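Local coordinates for protein putative aldehyde dehydrogenase AldY (Bacillus subtilis, PDB 4DNG) that probably oxidises aldehydes to carboxylates with NAD(+) and may contribute to protecting cells against stress from ethanol and related compounds, at residues E133-L144 against E466-Q477. Sequence-based numbering, arbitrary orientation.
Sequences EGKTNKIYRLPL and EEFTVTKWISIQ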
loop_
_atom_site.group_PDB
_atom_site.type_symbol
_atom_site.label_atom_id
_atom_site.label_comp_id
_atom_site.label_asym_id
_atom_site.label_seq_id
_atom_site.Cartn_x
_atom_site.Cartn_y
_atom_site.Cartn_z
ATOM N N GLU A 133 -26.643 8.552 -19.463
ATOM C CA GLU A 133 -27.252 9.830 -19.224
ATOM C C GLU A 133 -27.757 9.782 -17.803
ATOM O O GLU A 133 -28.093 8.714 -17.309
ATOM C CB GLU A 133 -28.381 10.117 -20.214
ATOM C CG GLU A 133 -27.911 10.362 -21.639
ATOM C CD GLU A 133 -29.064 10.573 -22.603
ATOM O OE1 GLU A 133 -30.225 10.341 -22.205
ATOM O OE2 GLU A 133 -28.808 10.967 -23.761
ATOM N N GLY A 134 -27.766 10.933 -17.144
ATOM C CA GLY A 134 -28.437 11.113 -15.873
ATOM C C GLY A 134 -27.592 10.601 -14.732
ATOM O O GLY A 134 -27.936 10.724 -13.564
ATOM N N LYS A 135 -26.453 10.048 -15.105
ATOM C CA LYS A 135 -25.468 9.515 -14.171
ATOM C C LYS A 135 -24.396 10.553 -13.800
ATOM O O LYS A 135 -23.899 11.284 -14.660
ATOM C CB LYS A 135 -24.832 8.243 -14.749
ATOM C CG LYS A 135 -23.822 7.579 -13.828
ATOM C CD LYS A 135 -23.590 6.126 -14.192
ATOM C CE LYS A 135 -23.060 5.387 -12.979
ATOM N NZ LYS A 135 -23.030 3.915 -13.170
ATOM N N THR A 136 -24.056 10.606 -12.513
ATOM C CA THR A 136 -23.029 11.509 -11.995
ATOM C C THR A 136 -22.077 10.712 -11.135
ATOM O O THR A 136 -22.506 9.984 -10.236
ATOM C CB THR A 136 -23.639 12.640 -11.142
ATOM O OG1 THR A 136 -24.659 13.314 -11.896
ATOM C CG2 THR A 136 -22.582 13.651 -10.729
ATOM N N ASN A 137 -20.785 10.852 -11.429
ATOM C CA ASN A 137 -19.713 10.256 -10.638
ATOM C C ASN A 137 -18.953 11.318 -9.844
ATOM O O ASN A 137 -18.311 12.195 -10.421
ATOM C CB ASN A 137 -18.743 9.483 -11.537
ATOM C CG ASN A 137 -19.405 8.314 -12.239
ATOM O OD1 ASN A 137 -20.113 7.524 -11.621
ATOM N ND2 ASN A 137 -19.170 8.195 -13.541
ATOM N N LYS A 138 -19.036 11.226 -8.519
ATOM C CA LYS A 138 -18.400 12.175 -7.617
ATOM C C LYS A 138 -17.399 11.499 -6.699
ATOM O O LYS A 138 -17.670 10.445 -6.117
ATOM C CB LYS A 138 -19.443 12.893 -6.771
ATOM C CG LYS A 138 -20.150 14.024 -7.490
ATOM C CD LYS A 138 -20.941 14.863 -6.514
ATOM C CE LYS A 138 -22.264 14.200 -6.193
ATOM N NZ LYS A 138 -23.116 15.182 -5.446
ATOM N N ILE A 139 -16.236 12.123 -6.578
ATOM C CA ILE A 139 -15.183 11.618 -5.727
ATOM C C ILE A 139 -14.971 12.593 -4.580
ATOM O O ILE A 139 -14.857 13.802 -4.789
ATOM C CB ILE A 139 -13.891 11.368 -6.524
ATOM C CG1 ILE A 139 -14.136 10.264 -7.557
ATOM C CG2 ILE A 139 -12.748 10.998 -5.590
ATOM C CD1 ILE A 139 -13.187 10.287 -8.735
ATOM N N TYR A 140 -14.958 12.048 -3.370
ATOM C CA TYR A 140 -14.747 12.828 -2.172
ATOM C C TYR A 140 -13.475 12.398 -1.489
ATOM O O TYR A 140 -13.062 11.233 -1.570
ATOM C CB TYR A 140 -15.896 12.640 -1.203
ATOM C CG TYR A 140 -17.222 13.073 -1.735
ATOM C CD1 TYR A 140 -17.902 12.294 -2.663
ATOM C CD2 TYR A 140 -17.818 14.254 -1.293
ATOM C CE1 TYR A 140 -19.132 12.684 -3.153
ATOM C CE2 TYR A 140 -19.055 14.650 -1.776
ATOM C CZ TYR A 140 -19.702 13.856 -2.706
ATOM O OH TYR A 140 -20.927 14.227 -3.209
ATOM N N ARG A 141 -12.872 13.363 -0.810
ATOM C CA ARG A 141 -11.642 13.192 -0.078
ATOM C C ARG A 141 -12.038 13.211 1.378
ATOM O O ARG A 141 -12.420 14.255 1.920
ATOM C CB ARG A 141 -10.697 14.353 -0.374
ATOM C CG ARG A 141 -9.505 14.445 0.572
ATOM C CD ARG A 141 -8.335 13.631 0.070
ATOM N NE ARG A 141 -7.739 14.202 -1.129
ATOM C CZ ARG A 141 -7.305 13.472 -2.148
ATOM N NH1 ARG A 141 -7.413 12.152 -2.117
ATOM N NH2 ARG A 141 -6.773 14.058 -3.202
ATOM N N LEU A 142 -11.942 12.049 2.006
ATOM C CA LEU A 142 -12.367 11.870 3.381
ATOM C C LEU A 142 -11.180 11.423 4.230
ATOM O O LEU A 142 -10.189 10.935 3.696
ATOM C CB LEU A 142 -13.498 10.818 3.427
ATOM C CG LEU A 142 -14.989 11.204 3.510
ATOM C CD1 LEU A 142 -15.420 12.280 2.520
ATOM C CD2 LEU A 142 -15.851 9.963 3.323
ATOM N N PRO A 143 -11.277 11.568 5.563
ATOM C CA PRO A 143 -10.231 11.025 6.469
ATOM C C PRO A 143 -10.058 9.485 6.377
ATOM O O PRO A 143 -10.961 8.779 5.922
ATOM C CB PRO A 143 -10.716 11.432 7.864
ATOM C CG PRO A 143 -12.160 11.814 7.710
ATOM C CD PRO A 143 -12.359 12.263 6.291
ATOM N N LEU A 144 -8.904 8.965 6.782
ATOM C CA LEU A 144 -8.695 7.508 6.765
ATOM C C LEU A 144 -9.331 6.867 7.979
ATOM O O LEU A 144 -9.995 5.830 7.869
ATOM C CB LEU A 144 -7.211 7.187 6.742
ATOM C CG LEU A 144 -6.748 5.747 6.619
ATOM C CD1 LEU A 144 -7.437 4.969 5.499
ATOM C CD2 LEU A 144 -5.250 5.816 6.387
ATOM N N GLU A 466 -2.825 11.723 -0.063
ATOM C CA GLU A 466 -3.342 10.403 -0.447
ATOM C C GLU A 466 -3.103 9.367 0.655
ATOM O O GLU A 466 -3.932 8.488 0.848
ATOM C CB GLU A 466 -2.720 9.883 -1.758
ATOM C CG GLU A 466 -2.637 10.865 -2.928
ATOM C CD GLU A 466 -3.993 11.321 -3.464
ATOM O OE1 GLU A 466 -4.971 10.536 -3.447
ATOM O OE2 GLU A 466 -4.075 12.482 -3.923
ATOM N N GLU A 467 -1.979 9.475 1.372
ATOM C CA GLU A 467 -1.593 8.461 2.366
ATOM C C GLU A 467 -2.509 8.496 3.571
ATOM O O GLU A 467 -2.847 7.454 4.121
ATOM C CB GLU A 467 -0.128 8.613 2.814
ATOM C CG GLU A 467 0.916 7.918 1.938
ATOM C CD GLU A 467 2.349 8.099 2.462
ATOM O OE1 GLU A 467 3.113 8.904 1.878
ATOM O OE2 GLU A 467 2.718 7.445 3.465
ATOM N N PHE A 468 -2.942 9.693 3.949
ATOM C CA PHE A 468 -3.728 9.887 5.172
ATOM C C PHE A 468 -5.198 10.149 4.894
ATOM O O PHE A 468 -5.971 10.442 5.809
ATOM C CB PHE A 468 -3.110 10.999 6.038
ATOM C CG PHE A 468 -1.774 10.621 6.616
ATOM C CD1 PHE A 468 -1.692 9.964 7.840
ATOM C CD2 PHE A 468 -0.599 10.885 5.914
ATOM C CE1 PHE A 468 -0.463 9.593 8.370
ATOM C CE2 PHE A 468 0.625 10.514 6.433
ATOM C CZ PHE A 468 0.695 9.865 7.662
ATOM N N THR A 469 -5.595 10.032 3.633
ATOM C CA THR A 469 -7.016 10.154 3.298
ATOM C C THR A 469 -7.476 8.997 2.472
ATOM O O THR A 469 -6.658 8.321 1.842
ATOM C CB THR A 469 -7.346 11.448 2.532
ATOM O OG1 THR A 469 -6.697 11.438 1.246
ATOM C CG2 THR A 469 -6.923 12.674 3.347
ATOM N N VAL A 470 -8.789 8.774 2.475
ATOM C CA VAL A 470 -9.391 7.819 1.556
ATOM C C VAL A 470 -10.165 8.499 0.411
ATOM O O VAL A 470 -10.708 9.609 0.532
ATOM C CB VAL A 470 -10.232 6.780 2.305
ATOM C CG1 VAL A 470 -11.586 7.351 2.699
ATOM C CG2 VAL A 470 -10.378 5.516 1.467
ATOM N N THR A 471 -10.178 7.836 -0.730
ATOM C CA THR A 471 -10.927 8.320 -1.876
ATOM C C THR A 471 -12.288 7.644 -1.849
ATOM O O THR A 471 -12.375 6.413 -1.903
ATOM C CB THR A 471 -10.153 8.030 -3.176
ATOM O OG1 THR A 471 -9.255 9.115 -3.427
ATOM C CG2 THR A 471 -11.083 7.865 -4.375
ATOM N N LYS A 472 -13.342 8.441 -1.706
ATOM C CA LYS A 472 -14.690 7.888 -1.724
ATOM C C LYS A 472 -15.426 8.244 -3.019
ATOM O O LYS A 472 -15.503 9.415 -3.407
ATOM C CB LYS A 472 -15.491 8.312 -0.474
ATOM C CG LYS A 472 -16.974 7.919 -0.477
ATOM C CD LYS A 472 -17.217 6.447 -0.200
ATOM C CE LYS A 472 -18.642 6.020 -0.534
ATOM N NZ LYS A 472 -19.146 4.888 0.303
ATOM N N TRP A 473 -15.980 7.218 -3.665
ATOM C CA TRP A 473 -16.653 7.375 -4.939
ATOM C C TRP A 473 -18.128 7.090 -4.808
ATOM O O TRP A 473 -18.533 6.080 -4.241
ATOM C CB TRP A 473 -15.965 6.505 -5.998
ATOM C CG TRP A 473 -16.681 6.421 -7.327
ATOM C CD1 TRP A 473 -16.887 7.445 -8.256
ATOM C CD2 TRP A 473 -17.305 5.230 -7.930
ATOM N NE1 TRP A 473 -17.585 6.985 -9.349
ATOM C CE2 TRP A 473 -17.866 5.669 -9.219
ATOM C CE3 TRP A 473 -17.454 3.899 -7.545
ATOM C CZ2 TRP A 473 -18.533 4.791 -10.065
ATOM C CZ3 TRP A 473 -18.132 3.027 -8.403
ATOM C CH2 TRP A 473 -18.659 3.464 -9.633
ATOM N N ILE A 474 -18.951 8.002 -5.317
ATOM C CA ILE A 474 -20.396 7.845 -5.269
ATOM C C ILE A 474 -21.000 8.087 -6.649
ATOM O O ILE A 474 -20.727 9.116 -7.264
ATOM C CB ILE A 474 -21.027 8.794 -4.225
ATOM C CG1 ILE A 474 -20.373 8.568 -2.845
ATOM C CG2 ILE A 474 -22.548 8.628 -4.187
ATOM C CD1 ILE A 474 -20.656 9.651 -1.838
ATOM N N SER A 475 -21.786 7.126 -7.141
ATOM C CA SER A 475 -22.588 7.306 -8.362
ATOM C C SER A 475 -24.037 7.571 -8.010
ATOM O O SER A 475 -24.634 6.789 -7.267
ATOM C CB SER A 475 -22.524 6.071 -9.268
ATOM O OG SER A 475 -21.185 5.712 -9.524
ATOM N N ILE A 476 -24.594 8.664 -8.532
ATOM C CA ILE A 476 -26.037 8.936 -8.396
ATOM C C ILE A 476 -26.750 8.825 -9.753
ATOM O O ILE A 476 -26.170 9.136 -10.797
ATOM C CB ILE A 476 -26.358 10.294 -7.699
ATOM C CG1 ILE A 476 -26.371 11.468 -8.694
ATOM C CG2 ILE A 476 -25.420 10.570 -6.526
ATOM C CD1 ILE A 476 -27.737 11.837 -9.253
ATOM N N GLN A 477 -28.010 8.390 -9.712
ATOM C CA GLN A 477 -28.808 8.139 -10.902
ATOM C C GLN A 477 -30.083 8.961 -10.865
ATOM O O GLN A 477 -30.760 8.996 -9.837
ATOM C CB GLN A 477 -29.174 6.655 -10.956
ATOM C CG GLN A 477 -29.452 6.121 -12.351
ATOM C CD GLN A 477 -28.182 6.013 -13.168
ATOM O OE1 GLN A 477 -27.243 5.305 -12.792
ATOM N NE2 GLN A 477 -28.139 6.725 -14.285
#
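Bends at chi2 and chi3 (69°) fold Arg141 back over Thr469 toward Glu466, while Trp473, its CG trans to the backbone N (chi1 172°), brings its indole beside Asn137. The guanidinium meets the carboxylate of Glu466 almost at right angles (planes 82° apart), consistent with a salt bridge made of two weak bonds, Arg141 NH1 to Glu466 OE1 and Arg141 NH2 to Glu466 OE2, each 3.2 Å. With an alanine at Arg141, Glu466 would probably lose this cationic mate and Thr469 the aliphatic chain lying across it. Asn137 CB sits in the indole plane at its edge, 3.5 Å from Trp473 NE1; Asn137 ND2 bonds to Ser130 and Val128. On the other sheet face, Tyr140 CE1 meets Ile474 CD1 at 3.6 Å, its hydroxyl bonding to Glu422 of the second subunit. Paired backbone bonds fix the antiparallel register from Thr136–Ile476 to Leu142–Val470; Tyr140 N to Lys472 O is 2.7 Å, and Leu142 N to Val470 O is 3.1 Å. Residues 473–476 also pair in parallel with a strand of the second subunit, continuing the sheet across the interface. Such an antiparallel arm is characteristic of the oligomerisation domain of the aldehyde dehydrogenase fold.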